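Local coordinates for protein fimbrial subunit CupB6 (Pseudomonas aeruginosa, PDB 5CYL) that forms the adhesive tip of a chaperone-usher pilus and probably helps the bacterium attach to surfaces and build biofilms, at residues A[236-241]-A[315-320]; A[155-160]-A[171-176]; A[205-210]-A[249-254]; A[63-68]-A[149-154]. One frame throughout, in Å; residues are numbered along the deposited sequence.

Contact 1 of 4, residues A[236-241]-A[315-320]; sequences STERSF and PLSAAY
The ring of Phe-241 lies over the side chain of Leu-316, and this pair makes the dense part of the contact. CB of Leu-316 sits 3.8 Å from the ring centroid and 18° off its normal, a CH-pi contact over the face, while CD1 reaches CE2 of the ring at 3.6 Å. Phe-241 carries CG between its backbone N and carbonyl carbon (chi1 63°), which folds the ring back across the neighbouring strand and brings CE1 to 3.8 Å from CB of Ala-318. Val-219, Val-287 and Val-354 also touch Phe-241. Strands 239-245 and 311-322 run antiparallel here, consistent with the immunoglobulin-like sandwich of a fimbrial pilin domain. Two hydrogen-bonded pairs, Arg-239 with Ala-318 and Phe-241 with Leu-316, flank the non-hydrogen-bonded pair of Ser-240 and Ser-317, and in the first of them Arg-239 N meets Ala-318 O at 2.7 Å. Beyond the regular ladder, Ser-236 keeps the two segments joined: its OG accepts from Tyr-320 N at 2.9 Å, and its own N donates to Tyr-320 O. The sheet face bearing Ser-240 and Ser-317 is looser. There Ser-240 and Glu-238 are exposed, and the extended Glu-238 brings OE2 to 3.1 Å from OG of Ser-317, at most a weak hydrogen bond, since another acceptor is within reach of the serine proton. Arg-239 starts on the Phe-241 face, but its bend at chi2 (-69°) leads the guanidinium away from strand 311-322, and NH1 approaches Glu-238 O from above the carbonyl plane at 3.3 Å.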
loop_
_atom_site.group_PDB
_atom_site.type_symbol
_atom_site.label_atom_id
_atom_site.label_comp_id
_atom_site.label_asym_id
_atom_site.label_seq_id
_atom_site.Cartn_x
_atom_site.Cartn_y
_atom_site.Cartn_z
ATOM N N SER A 236 -39.636 7.936 16.735
ATOM C CA SER A 236 -39.825 6.846 17.680
ATOM C C SER A 236 -38.553 6.661 18.506
ATOM O O SER A 236 -37.607 7.390 18.303
ATOM C CB SER A 236 -40.239 5.572 16.955
ATOM O OG SER A 236 -39.193 4.977 16.210
ATOM N N THR A 237 -38.536 5.748 19.475
ATOM C CA THR A 237 -37.302 5.475 20.211
ATOM C C THR A 237 -36.278 4.782 19.295
ATOM O O THR A 237 -36.679 3.906 18.496
ATOM C CB THR A 237 -37.611 4.639 21.435
ATOM O OG1 THR A 237 -38.567 5.341 22.242
ATOM C CG2 THR A 237 -36.359 4.414 22.232
ATOM N N GLU A 238 -35.010 5.244 19.365
ATOM C CA GLU A 238 -33.881 4.802 18.498
ATOM C C GLU A 238 -33.508 3.380 18.721
ATOM O O GLU A 238 -33.472 2.963 19.858
ATOM C CB GLU A 238 -32.615 5.564 18.803
ATOM C CG GLU A 238 -32.500 6.794 17.963
ATOM C CD GLU A 238 -31.287 7.643 18.264
ATOM O OE1 GLU A 238 -30.616 7.456 19.306
ATOM O OE2 GLU A 238 -30.992 8.507 17.417
ATOM N N ARG A 239 -33.179 2.664 17.652
ATOM C CA ARG A 239 -32.693 1.300 17.735
ATOM C C ARG A 239 -31.265 1.322 17.237
ATOM O O ARG A 239 -30.974 1.851 16.184
ATOM C CB ARG A 239 -33.555 0.369 16.885
ATOM C CG ARG A 239 -35.010 0.304 17.317
ATOM C CD ARG A 239 -35.148 -0.402 18.654
ATOM N NE ARG A 239 -36.510 -0.372 19.182
ATOM C CZ ARG A 239 -36.897 0.382 20.210
ATOM N NH1 ARG A 239 -36.022 1.165 20.834
ATOM N NH2 ARG A 239 -38.160 0.340 20.635
ATOM N N SER A 240 -30.346 0.734 17.993
ATOM C CA SER A 240 -28.910 0.704 17.616
ATOM C C SER A 240 -28.429 -0.557 16.931
ATOM O O SER A 240 -28.734 -1.649 17.349
ATOM C CB SER A 240 -28.039 0.961 18.825
ATOM O OG SER A 240 -27.990 2.364 19.061
ATOM N N PHE A 241 -27.690 -0.368 15.848
ATOM C CA PHE A 241 -27.067 -1.462 15.106
ATOM C C PHE A 241 -25.734 -1.040 14.527
ATOM O O PHE A 241 -25.451 0.133 14.413
ATOM C CB PHE A 241 -28.006 -2.021 14.036
ATOM C CG PHE A 241 -28.372 -1.053 12.967
ATOM C CD1 PHE A 241 -29.167 0.040 13.237
ATOM C CD2 PHE A 241 -27.943 -1.267 11.666
ATOM C CE1 PHE A 241 -29.508 0.927 12.220
ATOM C CE2 PHE A 241 -28.285 -0.403 10.635
ATOM C CZ PHE A 241 -29.071 0.698 10.913
ATOM N N PRO A 315 -21.143 2.728 13.177
ATOM C CA PRO A 315 -22.185 2.686 14.199
ATOM C C PRO A 315 -23.447 3.415 13.732
ATOM O O PRO A 315 -23.356 4.509 13.185
ATOM C CB PRO A 315 -21.550 3.381 15.397
ATOM C CG PRO A 315 -20.448 4.236 14.814
ATOM C CD PRO A 315 -19.937 3.422 13.644
ATOM N N LEU A 316 -24.607 2.802 13.928
ATOM C CA LEU A 316 -25.857 3.360 13.433
ATOM C C LEU A 316 -27.007 3.221 14.423
ATOM O O LEU A 316 -27.035 2.302 15.233
ATOM C CB LEU A 316 -26.248 2.704 12.110
ATOM C CG LEU A 316 -25.325 2.890 10.911
ATOM C CD1 LEU A 316 -25.640 1.891 9.811
ATOM C CD2 LEU A 316 -25.417 4.293 10.346
ATOM N N SER A 317 -27.954 4.144 14.339
ATOM C CA SER A 317 -29.206 4.061 15.084
ATOM C C SER A 317 -30.356 4.432 14.155
ATOM O O SER A 317 -30.210 5.265 13.272
ATOM C CB SER A 317 -29.181 4.961 16.324
ATOM O OG SER A 317 -29.433 6.300 15.972
ATOM N N ALA A 318 -31.502 3.811 14.351
ATOM C CA ALA A 318 -32.654 4.029 13.473
ATOM C C ALA A 318 -33.957 4.271 14.239
ATOM O O ALA A 318 -34.130 3.776 15.349
ATOM C CB ALA A 318 -32.809 2.862 12.520
ATOM N N ALA A 319 -34.843 5.051 13.634
ATOM C CA ALA A 319 -36.148 5.332 14.226
ATOM C C ALA A 319 -37.148 5.704 13.160
ATOM O O ALA A 319 -36.784 6.033 12.024
ATOM C CB ALA A 319 -36.069 6.419 15.279
ATOM N N TYR A 320 -38.421 5.585 13.510
ATOM C CA TYR A 320 -39.503 6.113 12.677
ATOM C C TYR A 320 -39.557 7.641 12.770
ATOM O O TYR A 320 -39.328 8.223 13.834
ATOM C CB TYR A 320 -40.821 5.519 13.135
ATOM C CG TYR A 320 -40.979 4.100 12.681
ATOM C CD1 TYR A 320 -41.006 3.795 11.313
ATOM C CD2 TYR A 320 -41.102 3.068 13.588
ATOM C CE1 TYR A 320 -41.150 2.496 10.865
ATOM C CE2 TYR A 320 -41.228 1.749 13.160
ATOM C CZ TYR A 320 -41.248 1.466 11.808
ATOM O OH TYR A 320 -41.429 0.160 11.354
#

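Contact 2 of 4, residues A[155-160]-A[171-176]; sequences WAVDRL and AVPADN
The CG2 methyl of Val-172 meets the benzene part of the Trp-155 indole, and the two side chains cross at about a right angle, with CG2 4.0 Å from CE3. The same methyl also meets Val-157, whose CG2 lies 4.2 Å away in a second near-perpendicular crossing. In Val-157, CG1 stands anti to the backbone N (chi1 180°) and CG2 beside it, which splits the residue between two partners: CG2 goes to Val-172, and CG1 points at the pyrrolidine of Pro-173, reaching CD at 4.1 Å. Arg-159 closes the row. Its chain bends at chi2 and chi3, slants across the proline with CD 3.9 Å from Pro-173 CD, and brings one guanidinium face over the carbonyl of Ala-171. The oxygen stands above that plane, displaced toward the rim, 3.8 Å from NH1, while Pro-173 CG lies near the plane at the guanidinium edge. Trp-155, Val-157 and Arg-159 occupy every second position of strand 151-160, so all three rest against the irregular segment 171-176, which folds back toward the strand on its way to strand 185-189. The returning chain has another tie in Asp-175, salt-bridged to Arg-183, and on the strand itself Ala-156 touches Cys-10 of the Cys-10/Cys-182 disulfide. No hydrogen bond joins the two segments. Their association rests on methyl, methylene and ring contacts at the protein surface, to which the charged face of Arg-159 over a carbonyl oxygen probably adds a modest electrostatic attraction.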
loop_
_atom_site.group_PDB
_atom_site.type_symbol
_atom_site.label_atom_id
_atom_site.label_comp_id
_atom_site.label_asym_id
_atom_site.label_seq_id
_atom_site.Cartn_x
_atom_site.Cartn_y
_atom_site.Cartn_z
ATOM N N TRP A 155 30.416 -0.927 -10.660
ATOM C CA TRP A 155 31.719 -0.941 -11.329
ATOM C C TRP A 155 32.593 -2.095 -10.866
ATOM O O TRP A 155 32.952 -2.159 -9.688
ATOM C CB TRP A 155 32.448 0.348 -11.036
ATOM C CG TRP A 155 31.692 1.574 -11.447
ATOM C CD1 TRP A 155 30.589 2.088 -10.852
ATOM C CD2 TRP A 155 32.007 2.449 -12.535
ATOM N NE1 TRP A 155 30.198 3.237 -11.484
ATOM C CE2 TRP A 155 31.051 3.480 -12.528
ATOM C CE3 TRP A 155 33.008 2.460 -13.515
ATOM C CZ2 TRP A 155 31.060 4.521 -13.459
ATOM C CZ3 TRP A 155 33.027 3.494 -14.441
ATOM C CH2 TRP A 155 32.052 4.512 -14.414
ATOM N N ALA A 156 32.968 -2.994 -11.762
ATOM C CA ALA A 156 34.109 -3.909 -11.471
ATOM C C ALA A 156 35.378 -3.358 -12.086
ATOM O O ALA A 156 35.473 -3.273 -13.292
ATOM C CB ALA A 156 33.853 -5.296 -12.004
ATOM N N VAL A 157 36.342 -2.973 -11.272
ATOM C CA VAL A 157 37.556 -2.295 -11.768
ATOM C C VAL A 157 38.842 -2.977 -11.290
ATOM O O VAL A 157 39.038 -3.180 -10.072
ATOM C CB VAL A 157 37.579 -0.806 -11.360
ATOM C CG1 VAL A 157 38.836 -0.099 -11.864
ATOM C CG2 VAL A 157 36.348 -0.091 -11.880
ATOM N N ASP A 158 39.696 -3.343 -12.248
ATOM C CA ASP A 158 40.981 -3.962 -11.923
ATOM C C ASP A 158 41.946 -2.887 -11.443
ATOM O O ASP A 158 42.072 -1.835 -12.081
ATOM C CB ASP A 158 41.533 -4.735 -13.126
ATOM C CG ASP A 158 42.945 -5.291 -12.877
ATOM O OD1 ASP A 158 43.930 -4.517 -12.918
ATOM O OD2 ASP A 158 43.079 -6.510 -12.641
ATOM N N ARG A 159 42.630 -3.168 -10.334
ATOM C CA ARG A 159 43.633 -2.246 -9.759
ATOM C C ARG A 159 44.792 -2.982 -9.070
ATOM O O ARG A 159 44.647 -4.144 -8.692
ATOM C CB ARG A 159 42.944 -1.308 -8.763
ATOM C CG ARG A 159 41.874 -0.424 -9.394
ATOM C CD ARG A 159 42.410 0.946 -9.741
ATOM N NE ARG A 159 42.597 1.597 -8.446
ATOM C CZ ARG A 159 43.106 2.794 -8.265
ATOM N NH1 ARG A 159 43.509 3.490 -9.314
ATOM N NH2 ARG A 159 43.199 3.302 -7.048
ATOM N N LEU A 160 45.935 -2.315 -8.903
ATOM C CA LEU A 160 47.054 -2.924 -8.139
ATOM C C LEU A 160 46.610 -3.150 -6.703
ATOM O O LEU A 160 45.927 -2.299 -6.166
ATOM C CB LEU A 160 48.320 -2.059 -8.175
ATOM C CG LEU A 160 49.001 -1.835 -9.541
ATOM C CD1 LEU A 160 50.264 -0.994 -9.370
ATOM C CD2 LEU A 160 49.309 -3.121 -10.308
ATOM N N ALA A 171 38.848 5.430 -7.946
ATOM C CA ALA A 171 39.496 6.025 -9.135
ATOM C C ALA A 171 39.477 4.995 -10.257
ATOM O O ALA A 171 39.789 3.833 -10.039
ATOM C CB ALA A 171 40.901 6.452 -8.833
ATOM N N VAL A 172 39.047 5.397 -11.447
ATOM C CA VAL A 172 39.026 4.474 -12.582
ATOM C C VAL A 172 40.133 4.924 -13.514
ATOM O O VAL A 172 40.079 6.035 -14.019
ATOM C CB VAL A 172 37.682 4.422 -13.344
ATOM C CG1 VAL A 172 37.779 3.391 -14.455
ATOM C CG2 VAL A 172 36.537 4.052 -12.415
ATOM N N PRO A 173 41.144 4.071 -13.744
ATOM C CA PRO A 173 42.261 4.517 -14.575
ATOM C C PRO A 173 41.871 4.879 -16.000
ATOM O O PRO A 173 40.987 4.236 -16.586
ATOM C CB PRO A 173 43.193 3.302 -14.575
ATOM C CG PRO A 173 42.937 2.651 -13.266
ATOM C CD PRO A 173 41.454 2.798 -13.068
ATOM N N ALA A 174 42.540 5.917 -16.504
ATOM C CA ALA A 174 42.409 6.398 -17.889
ATOM C C ALA A 174 42.849 5.351 -18.937
ATOM O O ALA A 174 42.249 5.255 -19.991
ATOM C CB ALA A 174 43.191 7.692 -18.070
ATOM N N ASP A 175 43.862 4.555 -18.602
ATOM C CA ASP A 175 44.465 3.553 -19.493
ATOM C C ASP A 175 43.604 2.319 -19.834
ATOM O O ASP A 175 42.746 1.905 -19.077
ATOM C CB ASP A 175 45.791 3.066 -18.907
ATOM C CG ASP A 175 45.613 2.204 -17.674
ATOM O OD1 ASP A 175 44.958 1.161 -17.762
ATOM O OD2 ASP A 175 46.127 2.581 -16.603
ATOM N N ASN A 176 43.874 1.748 -21.008
ATOM C CA ASN A 176 43.184 0.556 -21.495
ATOM C C ASN A 176 44.073 -0.690 -21.575
ATOM O O ASN A 176 43.702 -1.673 -22.210
ATOM C CB ASN A 176 42.537 0.826 -22.855
ATOM C CG ASN A 176 41.646 -0.314 -23.322
ATOM O OD1 ASN A 176 40.964 -0.200 -24.337
ATOM N ND2 ASN A 176 41.647 -1.416 -22.586
#

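Contact 3 of 4, residues A[205-210]-A[249-254]; sequences IPKKCK and AALAKP
Pro-206 and Lys-207, in the loop that leads into strand 215-225, lie along a type I beta turn, Ala-249 to Ala-252. CG of Pro-206 touches CB of Ala-249 at 3.9 Å. Next to it, the aliphatic part of Lys-207 slants across Leu-251, Lys-207 CD meeting Leu-251 CB at 3.5 Å and Lys-207 CE meeting Leu-251 CD2 at 3.7 Å. The bend at chi2 (-74°) lays these methylenes over the leucine, and NZ continues past it to a hydrogen bond with Gly-139 O, a residue of the preceding half of the chain. On the other flank of the turn, SG of Cys-209 packs against apolar carbons, 4.0 Å from CB of Ala-252 and 3.7 Å from CG of Pro-254. A single backbone bond crosses between the segments: Ala-249 N donates to Lys-208 O at 3.2 Å. Several elements set these groups in place. The turn is closed by Ala-252 N bonding to Ala-249 O at 3.0 Å. The Cys-209 to Cys-248 disulfide joins the approach to strand 215-225 to the exit of strand 239-245, consistent with the disulfide linking the first two strands in many chaperone-usher pilins. Leu-245 backs both Cys-209 and Pro-254, whereas Leu-26, from the N-terminal half, touches Ile-205 and Leu-251. Farther out, Arg-307 bonds to the turn through NH1, which donates to Ala-252 O and weakly to the carbonyl oxygens of Ala-249 and Ala-250.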
loop_
_atom_site.group_PDB
_atom_site.type_symbol
_atom_site.label_atom_id
_atom_site.label_comp_id
_atom_site.label_asym_id
_atom_site.label_seq_id
_atom_site.Cartn_x
_atom_site.Cartn_y
_atom_site.Cartn_z
ATOM N N ILE A 205 0.884 -4.425 -1.355
ATOM C CA ILE A 205 0.360 -4.259 0.008
ATOM C C ILE A 205 -1.166 -4.383 0.022
ATOM O O ILE A 205 -1.839 -3.640 -0.736
ATOM C CB ILE A 205 0.795 -2.902 0.587
ATOM C CG1 ILE A 205 2.327 -2.861 0.629
ATOM C CG2 ILE A 205 0.150 -2.658 1.937
ATOM C CD1 ILE A 205 2.902 -1.644 1.290
ATOM N N PRO A 206 -1.723 -5.305 0.864
ATOM C CA PRO A 206 -3.201 -5.400 0.774
ATOM C C PRO A 206 -3.965 -4.225 1.413
ATOM O O PRO A 206 -3.566 -3.713 2.473
ATOM C CB PRO A 206 -3.517 -6.689 1.548
ATOM C CG PRO A 206 -2.477 -6.733 2.604
ATOM C CD PRO A 206 -1.213 -6.247 1.899
ATOM N N LYS A 207 -5.038 -3.814 0.745
ATOM C CA LYS A 207 -5.871 -2.711 1.211
ATOM C C LYS A 207 -7.355 -3.037 1.363
ATOM O O LYS A 207 -8.183 -2.154 1.315
ATOM C CB LYS A 207 -5.695 -1.504 0.291
ATOM C CG LYS A 207 -4.283 -0.947 0.256
ATOM C CD LYS A 207 -3.951 -0.184 1.533
ATOM C CE LYS A 207 -2.736 0.703 1.353
ATOM N NZ LYS A 207 -2.879 1.628 0.217
ATOM N N LYS A 208 -7.709 -4.302 1.522
ATOM C CA LYS A 208 -9.137 -4.662 1.532
ATOM C C LYS A 208 -9.567 -5.490 2.730
ATOM O O LYS A 208 -8.770 -6.136 3.344
ATOM C CB LYS A 208 -9.525 -5.353 0.232
ATOM C CG LYS A 208 -9.435 -4.430 -0.971
ATOM C CD LYS A 208 -10.036 -4.995 -2.251
ATOM C CE LYS A 208 -9.327 -6.250 -2.716
ATOM N NZ LYS A 208 -9.830 -6.694 -4.047
ATOM N N CYS A 209 -10.837 -5.415 3.065
ATOM C CA CYS A 209 -11.405 -6.201 4.133
ATOM C C CYS A 209 -12.146 -7.339 3.459
ATOM O O CYS A 209 -12.313 -7.341 2.268
ATOM C CB CYS A 209 -12.353 -5.373 5.019
ATOM S SG CYS A 209 -11.621 -3.877 5.723
ATOM N N LYS A 210 -12.584 -8.297 4.253
ATOM C CA LYS A 210 -13.344 -9.424 3.782
ATOM C C LYS A 210 -14.821 -9.077 3.792
ATOM O O LYS A 210 -15.406 -8.721 4.831
ATOM C CB LYS A 210 -13.056 -10.629 4.678
ATOM C CG LYS A 210 -13.981 -11.811 4.457
ATOM C CD LYS A 210 -14.199 -12.637 5.723
ATOM C CE LYS A 210 -15.636 -13.192 5.761
ATOM N NZ LYS A 210 -15.732 -14.630 6.131
ATOM N N ALA A 249 -7.155 -5.460 6.081
ATOM C CA ALA A 249 -5.704 -5.161 5.957
ATOM C C ALA A 249 -5.347 -3.939 6.778
ATOM O O ALA A 249 -6.184 -3.062 6.912
ATOM C CB ALA A 249 -5.336 -4.928 4.495
ATOM N N ALA A 250 -4.124 -3.853 7.302
ATOM C CA ALA A 250 -3.803 -2.762 8.253
ATOM C C ALA A 250 -4.176 -1.373 7.742
ATOM O O ALA A 250 -4.658 -0.553 8.499
ATOM C CB ALA A 250 -2.344 -2.801 8.674
ATOM N N LEU A 251 -3.934 -1.137 6.460
ATOM C CA LEU A 251 -4.096 0.176 5.825
ATOM C C LEU A 251 -5.389 0.341 5.045
ATOM O O LEU A 251 -5.575 1.343 4.373
ATOM C CB LEU A 251 -2.940 0.396 4.862
ATOM C CG LEU A 251 -1.841 1.325 5.320
ATOM C CD1 LEU A 251 -1.489 1.155 6.774
ATOM C CD2 LEU A 251 -0.635 1.073 4.433
ATOM N N ALA A 252 -6.265 -0.654 5.135
ATOM C CA ALA A 252 -7.613 -0.567 4.534
ATOM C C ALA A 252 -8.383 0.607 5.174
ATOM O O ALA A 252 -8.332 0.808 6.404
ATOM C CB ALA A 252 -8.371 -1.885 4.683
ATOM N N LYS A 253 -9.080 1.369 4.341
ATOM C CA LYS A 253 -9.888 2.473 4.808
ATOM C C LYS A 253 -11.166 2.408 4.028
ATOM O O LYS A 253 -11.306 3.213 3.095
ATOM C CB LYS A 253 -9.176 3.814 4.584
ATOM C CG LYS A 253 -8.011 4.045 5.551
ATOM C CD LYS A 253 -7.896 5.518 5.948
ATOM C CE LYS A 253 -7.816 6.387 4.690
ATOM N NZ LYS A 253 -7.658 7.847 4.959
ATOM N N PRO A 254 -12.108 1.471 4.382
ATOM C CA PRO A 254 -13.249 1.368 3.485
ATOM C C PRO A 254 -14.344 2.382 3.723
ATOM O O PRO A 254 -14.384 3.055 4.749
ATOM C CB PRO A 254 -13.830 -0.026 3.774
ATOM C CG PRO A 254 -13.112 -0.535 4.968
ATOM C CD PRO A 254 -12.346 0.599 5.549
#

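Contact 4 of 4, residues A[63-68]-A[149-154]; sequences NWSGVG and SATLNL
ND2 of Asn-153 is held by three acceptors of segment 63-68. One N-H points at OG of Ser-65, 2.8 Å away and in the amide plane. The other is shared less directly between Asn-63 OD1 at 3.2 Å and the backbone Asn-63 O at 3.3 Å, both tilted out of that plane. The two asparagine amides are turned 43° against each other, and Asn-63 ND2 donates to Asp-102 O, which helps orient its amide. Ser-65 OG stands between its backbone N and carbonyl carbon (chi1 49°), which brings it between Asn-153 ND2 and Thr-151 OG1; its 2.9 Å bond to Thr-151 OG1 continues the polar row along this face of the sheet. The ladder beneath is antiparallel: Asn-63 with Asn-153 and Ser-65 with Thr-151 are hydrogen-bonded pairs, and Trp-64 with Leu-152 is the non-hydrogen-bonded pair between them. Its side chains occupy the other, apolar face. Leu-152 CB sits 3.9 Å from the centroid of the six-membered ring of Trp-64 and 14° off its normal, while CD1 lies over the same face, 3.7 Å from CE2. Strand 151-160 is flanked by 56-65 on one side and 185-189 on the other, where Ser-187 holds OD1 of Asn-153; Trp-64 and Leu-152 pack on Ile-87 of strand 83-90 and on Ser-193 of helix 191-194.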
loop_
_atom_site.group_PDB
_atom_site.type_symbol
_atom_site.label_atom_id
_atom_site.label_comp_id
_atom_site.label_asym_id
_atom_site.label_seq_id
_atom_site.Cartn_x
_atom_site.Cartn_y
_atom_site.Cartn_z
ATOM N N ASN A 63 27.585 3.531 -7.464
ATOM C CA ASN A 63 27.011 4.841 -7.158
ATOM C C ASN A 63 25.703 5.010 -7.910
ATOM O O ASN A 63 25.455 4.335 -8.904
ATOM C CB ASN A 63 27.969 5.952 -7.530
ATOM C CG ASN A 63 28.071 6.144 -9.013
ATOM O OD1 ASN A 63 27.955 5.213 -9.797
ATOM N ND2 ASN A 63 28.294 7.371 -9.417
ATOM N N TRP A 64 24.868 5.918 -7.432
ATOM C CA TRP A 64 23.605 6.243 -8.079
ATOM C C TRP A 64 23.850 7.532 -8.823
ATOM O O TRP A 64 24.332 8.522 -8.246
ATOM C CB TRP A 64 22.478 6.468 -7.064
ATOM C CG TRP A 64 21.827 5.246 -6.548
ATOM C CD1 TRP A 64 22.117 4.608 -5.387
ATOM C CD2 TRP A 64 20.754 4.506 -7.141
ATOM N NE1 TRP A 64 21.305 3.486 -5.231
ATOM C CE2 TRP A 64 20.447 3.429 -6.287
ATOM C CE3 TRP A 64 20.016 4.657 -8.300
ATOM C CZ2 TRP A 64 19.469 2.489 -6.583
ATOM C CZ3 TRP A 64 19.007 3.720 -8.576
ATOM C CH2 TRP A 64 18.762 2.659 -7.723
ATOM N N SER A 65 23.514 7.551 -10.102
ATOM C CA SER A 65 23.586 8.814 -10.868
ATOM C C SER A 65 22.212 9.169 -11.401
ATOM O O SER A 65 21.258 8.371 -11.371
ATOM C CB SER A 65 24.589 8.720 -12.014
ATOM O OG SER A 65 24.350 7.537 -12.745
ATOM N N GLY A 66 22.080 10.396 -11.888
ATOM C CA GLY A 66 20.810 10.848 -12.465
ATOM C C GLY A 66 19.921 11.528 -11.459
ATOM O O GLY A 66 18.802 11.932 -11.763
ATOM N N VAL A 67 20.443 11.642 -10.247
ATOM C CA VAL A 67 19.874 12.463 -9.189
ATOM C C VAL A 67 21.048 13.017 -8.368
ATOM O O VAL A 67 21.985 12.303 -8.070
ATOM C CB VAL A 67 18.913 11.676 -8.280
ATOM C CG1 VAL A 67 18.480 12.527 -7.097
ATOM C CG2 VAL A 67 17.705 11.193 -9.070
ATOM N N GLY A 68 21.014 14.307 -8.070
ATOM C CA GLY A 68 22.103 14.960 -7.357
ATOM C C GLY A 68 22.297 14.521 -5.914
ATOM O O GLY A 68 23.409 14.433 -5.466
ATOM N N SER A 149 14.987 9.698 -13.547
ATOM C CA SER A 149 16.063 9.214 -14.397
ATOM C C SER A 149 17.232 8.608 -13.631
ATOM O O SER A 149 18.280 8.331 -14.206
ATOM C CB SER A 149 16.561 10.339 -15.304
ATOM O OG SER A 149 16.990 11.448 -14.546
ATOM N N ALA A 150 17.061 8.418 -12.331
ATOM C CA ALA A 150 18.142 7.885 -11.507
ATOM C C ALA A 150 18.585 6.494 -11.994
ATOM O O ALA A 150 17.762 5.620 -12.265
ATOM C CB ALA A 150 17.726 7.813 -10.050
ATOM N N THR A 151 19.899 6.316 -12.094
ATOM C CA THR A 151 20.476 5.070 -12.585
ATOM C C THR A 151 21.476 4.474 -11.603
ATOM O O THR A 151 22.271 5.184 -11.003
ATOM C CB THR A 151 21.144 5.227 -13.969
ATOM O OG1 THR A 151 22.038 6.331 -13.949
ATOM C CG2 THR A 151 20.109 5.477 -15.034
ATOM N N LEU A 152 21.399 3.158 -11.430
ATOM C CA LEU A 152 22.304 2.409 -10.557
ATOM C C LEU A 152 23.539 1.867 -11.316
ATOM O O LEU A 152 23.401 1.003 -12.197
ATOM C CB LEU A 152 21.551 1.219 -9.915
ATOM C CG LEU A 152 22.436 0.315 -9.022
ATOM C CD1 LEU A 152 22.935 1.166 -7.850
ATOM C CD2 LEU A 152 21.733 -0.958 -8.541
ATOM N N ASN A 153 24.732 2.317 -10.936
ATOM C CA ASN A 153 25.966 1.868 -11.595
ATOM C C ASN A 153 26.831 0.984 -10.717
ATOM O O ASN A 153 27.226 1.374 -9.625
ATOM C CB ASN A 153 26.773 3.058 -12.058
ATOM C CG ASN A 153 25.918 4.096 -12.751
ATOM O OD1 ASN A 153 25.537 3.942 -13.918
ATOM N ND2 ASN A 153 25.640 5.163 -12.054
ATOM N N LEU A 154 27.081 -0.222 -11.197
ATOM C CA LEU A 154 28.016 -1.125 -10.544
ATOM C C LEU A 154 29.307 -1.131 -11.336
ATOM O O LEU A 154 29.308 -1.336 -12.543
ATOM C CB LEU A 154 27.421 -2.532 -10.475
ATOM C CG LEU A 154 26.039 -2.614 -9.826
ATOM C CD1 LEU A 154 25.550 -4.052 -9.726
ATOM C CD2 LEU A 154 26.057 -1.983 -8.437
#

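Overall arrangement
From the N terminus, the first closure is contact 4, which pairs strand 56-65 with strand 151-160 across 80 intervening residues. Contact 2 follows on the same strand 151-160 and closes a loop of only 10 residues; the two touch, Trp-155 NE1 lying 3.4 Å from Asn-63 OD1. Both belong to the N-terminal half. Contact 3 then ties the loop before strand 215-225 to the loop before strand 255-260, near the junction of the halves. It crosses contact 1, since 236-241 falls between 205-210 and 249-254, while 315-320 lies beyond both. Contact 1 joins two strands of the C-terminal sheet, its centre about 78 Å from that of contact 2.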